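Local coordinates for glycoside transferase (Listeria monocytogenes, PDB 6R2M), which is an extracellular glycoside hydrolase that probably acts on exopolysaccharide and may also have transferase activity, at residues 215-220 against 272-277; 79-82 against 86-89. All coordinates share one frame; numbering follows the deposited sequence.

How the contacts relate
Contacts 1 and 2 lie on opposite sides of the chain's centre, their centres about 30 Å apart, and share no secondary-structure element. Both are partly buried. Contact 1 joins helix 209-223 to the C-terminal end of helix 262-274 and the turn after it; it has no hydrogen bond between its segments and rests on an aromatic face, a methyl and lysine methylenes. Contact 2 is local: two short stretches of one loop, between helices 66-79 and 100-116, held by three direct hydrogen bonds. I81 and I87 touch helix 120-136, and I87 also touches helices 50-62 and 100-116, while the K88 ammonium bonds to T92 O, with a weak link through water. Side-chain packing thus dominates contact 1, backbone bonding contact 2.

Contact 1: residues 215-220 against 272-277; sequences IAMAYF and FNKTNQ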
loop_
_atom_site.group_PDB
_atom_site.type_symbol
_atom_site.label_atom_id
_atom_site.label_comp_id
_atom_site.label_asym_id
_atom_site.label_seq_id
_atom_site.Cartn_x
_atom_site.Cartn_y
_atom_site.Cartn_z
ATOM N N ILE A 215 -5.071 -5.160 -6.638
ATOM C CA ILE A 215 -4.887 -5.702 -7.986
ATOM C C ILE A 215 -5.698 -4.901 -8.988
ATOM O O ILE A 215 -5.224 -4.573 -10.082
ATOM C CB ILE A 215 -5.272 -7.194 -8.034
ATOM C CG1 ILE A 215 -4.396 -7.990 -7.075
ATOM C CG2 ILE A 215 -5.170 -7.742 -9.488
ATOM C CD1 ILE A 215 -4.925 -9.372 -6.794
ATOM N N ALA A 216 -6.938 -4.573 -8.633
ATOM C CA ALA A 216 -7.789 -3.831 -9.551
ATOM C C ALA A 216 -7.190 -2.477 -9.880
ATOM O O ALA A 216 -7.281 -2.011 -11.023
ATOM C CB ALA A 216 -9.181 -3.644 -8.952
ATOM N N MET A 217 -6.607 -1.811 -8.878
ATOM C CA MET A 217 -5.991 -0.517 -9.142
ATOM C C MET A 217 -4.740 -0.655 -10.006
ATOM O O MET A 217 -4.515 0.157 -10.907
ATOM C CB MET A 217 -5.688 0.189 -7.823
ATOM C CG MET A 217 -6.946 0.878 -7.320
ATOM S SD MET A 217 -6.705 1.934 -5.902
ATOM C CE MET A 217 -6.289 0.678 -4.778
ATOM N N ALA A 218 -3.919 -1.677 -9.756
ATOM C CA ALA A 218 -2.761 -1.909 -10.614
ATOM C C ALA A 218 -3.199 -2.251 -12.030
ATOM O O ALA A 218 -2.564 -1.838 -13.004
ATOM C CB ALA A 218 -1.898 -3.030 -10.040
ATOM N N TYR A 219 -4.269 -3.032 -12.155
ATOM C CA TYR A 219 -4.806 -3.364 -13.467
ATOM C C TYR A 219 -5.156 -2.104 -14.244
ATOM O O TYR A 219 -4.795 -1.960 -15.419
ATOM C CB TYR A 219 -6.035 -4.254 -13.305
ATOM C CG TYR A 219 -6.525 -4.847 -14.585
ATOM C CD1 TYR A 219 -7.402 -4.147 -15.408
ATOM C CD2 TYR A 219 -6.133 -6.117 -14.971
ATOM C CE1 TYR A 219 -7.871 -4.703 -16.573
ATOM C CE2 TYR A 219 -6.585 -6.682 -16.136
ATOM C CZ TYR A 219 -7.450 -5.966 -16.936
ATOM O OH TYR A 219 -7.900 -6.545 -18.091
ATOM N N PHE A 220 -5.902 -1.199 -13.615
ATOM C CA PHE A 220 -6.273 0.036 -14.291
ATOM C C PHE A 220 -5.049 0.880 -14.599
ATOM O O PHE A 220 -4.935 1.460 -15.686
ATOM C CB PHE A 220 -7.248 0.838 -13.440
ATOM C CG PHE A 220 -7.676 2.118 -14.086
ATOM C CD1 PHE A 220 -7.162 3.330 -13.656
ATOM C CD2 PHE A 220 -8.587 2.108 -15.130
ATOM C CE1 PHE A 220 -7.548 4.521 -14.264
ATOM C CE2 PHE A 220 -8.980 3.294 -15.729
ATOM C CZ PHE A 220 -8.462 4.498 -15.292
ATOM N N PHE A 272 -12.678 4.304 -7.504
ATOM C CA PHE A 272 -13.791 4.937 -8.196
ATOM C C PHE A 272 -13.411 6.329 -8.674
ATOM O O PHE A 272 -13.804 6.737 -9.768
ATOM C CB PHE A 272 -15.017 4.976 -7.275
ATOM C CG PHE A 272 -15.725 3.660 -7.165
ATOM C CD1 PHE A 272 -15.891 2.853 -8.284
ATOM C CD2 PHE A 272 -16.228 3.221 -5.942
ATOM C CE1 PHE A 272 -16.569 1.639 -8.180
ATOM C CE2 PHE A 272 -16.902 2.016 -5.846
ATOM C CZ PHE A 272 -17.063 1.220 -6.963
ATOM N N ASN A 273 -12.574 7.039 -7.924
ATOM C CA ASN A 273 -12.173 8.363 -8.387
ATOM C C ASN A 273 -11.178 8.280 -9.546
ATOM O O ASN A 273 -11.234 9.099 -10.471
ATOM C CB ASN A 273 -11.649 9.165 -7.203
ATOM C CG ASN A 273 -12.768 9.519 -6.226
ATOM O OD1 ASN A 273 -13.923 9.683 -6.631
ATOM N ND2 ASN A 273 -12.439 9.621 -4.947
ATOM N N LYS A 274 -10.301 7.272 -9.555
ATOM C CA LYS A 274 -9.381 7.099 -10.676
ATOM C C LYS A 274 -10.102 6.688 -11.955
ATOM O O LYS A 274 -9.640 7.009 -13.056
ATOM C CB LYS A 274 -8.314 6.050 -10.339
ATOM C CG LYS A 274 -7.297 6.504 -9.290
ATOM C CD LYS A 274 -6.627 5.319 -8.610
ATOM C CE LYS A 274 -5.691 4.584 -9.557
ATOM N NZ LYS A 274 -4.407 5.327 -9.729
ATOM N N THR A 275 -11.212 5.956 -11.839
ATOM C CA THR A 275 -11.885 5.368 -12.989
ATOM C C THR A 275 -13.142 6.131 -13.392
ATOM O O THR A 275 -13.983 5.587 -14.116
ATOM C CB THR A 275 -12.208 3.903 -12.708
ATOM O OG1 THR A 275 -13.117 3.803 -11.595
ATOM C CG2 THR A 275 -10.928 3.165 -12.364
ATOM N N ASN A 276 -13.275 7.376 -12.933
ATOM C CA ASN A 276 -14.339 8.273 -13.377
ATOM C C ASN A 276 -15.709 7.745 -12.966
ATOM O O ASN A 276 -16.657 7.729 -13.752
ATOM C CB ASN A 276 -14.259 8.506 -14.889
ATOM C CG ASN A 276 -15.054 9.716 -15.338
ATOM O OD1 ASN A 276 -15.199 10.686 -14.592
ATOM N ND2 ASN A 276 -15.574 9.664 -16.562
ATOM N N GLN A 277 -15.808 7.282 -11.725
ATOM C CA GLN A 277 -17.065 6.803 -11.164
ATOM C C GLN A 277 -17.399 7.661 -9.953
ATOM O O GLN A 277 -17.315 7.202 -8.817
ATOM C CB GLN A 277 -16.965 5.315 -10.802
ATOM C CG GLN A 277 -16.540 4.425 -11.956
ATOM C CD GLN A 277 -16.767 2.947 -11.680
ATOM O OE1 GLN A 277 -17.888 2.507 -11.391
ATOM N NE2 GLN A 277 -15.691 2.174 -11.756
#
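F220 and T275 meet where helix 209-223 packs against the C-terminal end of helix 262-274, a helix-to-helix contact in a mainly helical chain, consistent with an (alpha/alpha)6 barrel as in family GH8 relatives. The F220 side chain leaves CA toward the other segment, with CG anti to the backbone N (chi1 -180°). Beyond CB, the ring atoms CG, CD1, CD2 and CE2 of F220 all face the methyl of T275, at 3.8 to 4.0 Å from its CG2. That methyl sits almost on the ring axis, with CG2 of T275 3.7 Å from the centroid of F220 and 8° off the normal, a CH-pi contact over the face. Farther along, CE1 of F220 reaches the carbonyl of K274, 3.5 Å from its O, and CZ of F220 is 3.6 Å from the same atom; this approach is oblique to the ring. Chi1 of T275 turns the methyl to the phenyl ring and OG1 to its own helix end, where OG1 bonds to the carbonyl of Y271.

The helix end has features of a Schellman C-cap: N276 has a positive phi, and Q277 N bonds back to F272 O at 2.9 Å. Q277 is then the N-cap of helix 278-290. At the margin, K274 touches M217 through CD, 4.3 Å from SD of M217, while its ammonium forms a salt bridge with D221. M217 also packs on F267 and Y271. Q277 NE2, which also bonds to D231, donates to T275 OG1 over 3.1 Å, with the oxygen 17° out of the amide plane.

Contact 2: residues 79-82 against 86-89; sequences NFIT and FIKW
The F80 and F86 rings both receive an oxygen at the edge, near the ring plane: K88 O lies 3.5 Å from CD2 of F80, and the T82 hydroxyl lies beside the edge of F86. Beyond the two segments, F86 also meets the rings of F149 and Y147, their planes at shallow angles to its own. The backbones between the F80 and F86 rings form a short antiparallel, hairpin-like loop with I81 and I87 as its single bridge. This is a non-hydrogen-bonded pair, since the bonds flank it: K88 N to F80 O at 2.9 Å, and T82 N to F86 O at 2.8 Å.

F86 O is further approached by the CA-H of I81, with 3.2 Å from that CA to the oxygen. At the turn the T82 side chain substitutes for a backbone acceptor: chi1 of 70° sets OG1 between N and the carbonyl carbon. The hydroxyl's strongest partner is D84 OD2, and F86 N donates to OG1 as well, over 3.1 Å at 152°.

The I81 and I87 side chains run alongside each other on one face of the bridge, CG1 of I81 being 4.2 Å from CG1 of I87, and both touch I129 of helix 120-136. On the K88 side the lysine chain is extended past F80 O; its NZ bonds to T92 O, and one water donates to N79 O (2.8 Å from the water oxygen) while accepting a weak bond from K88 NZ.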
loop_
_atom_site.group_PDB
_atom_site.type_symbol
_atom_site.label_atom_id
_atom_site.label_comp_id
_atom_site.label_asym_id
_atom_site.label_seq_id
_atom_site.Cartn_x
_atom_site.Cartn_y
_atom_site.Cartn_z
ATOM N N ASN A 79 16.827 1.175 11.447
ATOM C CA ASN A 79 16.155 -0.048 11.853
ATOM C C ASN A 79 15.727 -0.944 10.710
ATOM O O ASN A 79 15.487 -2.131 10.953
ATOM C CB ASN A 79 14.913 0.267 12.706
ATOM C CG ASN A 79 15.260 0.966 14.005
ATOM O OD1 ASN A 79 15.594 0.318 14.997
ATOM N ND2 ASN A 79 15.209 2.299 14.002
ATOM N N PHE A 80 15.616 -0.429 9.482
ATOM C CA PHE A 80 15.057 -1.213 8.388
ATOM C C PHE A 80 16.033 -1.458 7.250
ATOM O O PHE A 80 16.014 -2.544 6.655
ATOM C CB PHE A 80 13.809 -0.529 7.817
ATOM C CG PHE A 80 12.622 -0.518 8.747
ATOM C CD1 PHE A 80 12.458 0.497 9.679
ATOM C CD2 PHE A 80 11.655 -1.512 8.672
ATOM C CE1 PHE A 80 11.346 0.520 10.528
ATOM C CE2 PHE A 80 10.543 -1.495 9.527
ATOM C CZ PHE A 80 10.398 -0.479 10.447
ATOM N N ILE A 81 16.887 -0.495 6.917
ATOM C CA ILE A 81 17.730 -0.603 5.729
ATOM C C ILE A 81 19.019 -1.335 6.071
ATOM O O ILE A 81 19.753 -0.935 6.987
ATOM C CB ILE A 81 18.026 0.779 5.135
ATOM C CG1 ILE A 81 16.707 1.447 4.744
ATOM C CG2 ILE A 81 18.923 0.615 3.911
ATOM C CD1 ILE A 81 16.864 2.870 4.272
ATOM N N THR A 82 19.302 -2.400 5.328
ATOM C CA THR A 82 20.530 -3.155 5.540
ATOM C C THR A 82 21.723 -2.448 4.906
ATOM O O THR A 82 21.587 -1.476 4.160
ATOM C CB THR A 82 20.414 -4.558 4.962
ATOM O OG1 THR A 82 20.402 -4.490 3.527
ATOM C CG2 THR A 82 19.158 -5.246 5.483
ATOM N N PHE A 86 18.821 -3.150 1.244
ATOM C CA PHE A 86 17.510 -3.780 1.291
ATOM C C PHE A 86 16.704 -3.188 2.439
ATOM O O PHE A 86 17.265 -2.704 3.428
ATOM C CB PHE A 86 17.623 -5.297 1.478
ATOM C CG PHE A 86 18.247 -6.012 0.309
ATOM C CD1 PHE A 86 17.479 -6.418 -0.769
ATOM C CD2 PHE A 86 19.610 -6.265 0.295
ATOM C CE1 PHE A 86 18.073 -7.083 -1.845
ATOM C CE2 PHE A 86 20.210 -6.907 -0.777
ATOM C CZ PHE A 86 19.437 -7.314 -1.845
ATOM N N ILE A 87 15.384 -3.216 2.301
ATOM C CA ILE A 87 14.474 -2.758 3.353
ATOM C C ILE A 87 13.832 -3.999 3.957
ATOM O O ILE A 87 13.047 -4.681 3.290
ATOM C CB ILE A 87 13.403 -1.786 2.825
ATOM C CG1 ILE A 87 14.028 -0.523 2.232
ATOM C CG2 ILE A 87 12.457 -1.384 3.972
ATOM C CD1 ILE A 87 13.010 0.410 1.569
ATOM N N LYS A 88 14.175 -4.315 5.212
ATOM C CA LYS A 88 13.503 -5.407 5.916
ATOM C C LYS A 88 11.999 -5.158 5.972
ATOM O O LYS A 88 11.561 -4.048 6.274
ATOM C CB LYS A 88 14.040 -5.522 7.340
ATOM C CG LYS A 88 15.480 -5.932 7.460
ATOM C CD LYS A 88 15.835 -5.969 8.932
ATOM C CE LYS A 88 17.243 -6.467 9.168
ATOM N NZ LYS A 88 17.527 -6.477 10.628
ATOM N N TRP A 89 11.194 -6.195 5.705
ATOM C CA TRP A 89 9.746 -5.975 5.739
ATOM C C TRP A 89 9.246 -5.723 7.161
ATOM O O TRP A 89 8.176 -5.134 7.328
ATOM C CB TRP A 89 8.990 -7.145 5.077
ATOM C CG TRP A 89 8.928 -8.405 5.884
ATOM C CD1 TRP A 89 9.807 -9.455 5.844
ATOM C CD2 TRP A 89 7.924 -8.762 6.849
ATOM N NE1 TRP A 89 9.407 -10.438 6.724
ATOM C CE2 TRP A 89 8.258 -10.036 7.352
ATOM C CE3 TRP A 89 6.767 -8.134 7.327
ATOM C CZ2 TRP A 89 7.490 -10.686 8.324
ATOM C CZ3 TRP A 89 6.004 -8.785 8.291
ATOM C CH2 TRP A 89 6.368 -10.045 8.780
HETATM O O HOH W 1 15.799 -4.339 12.653
#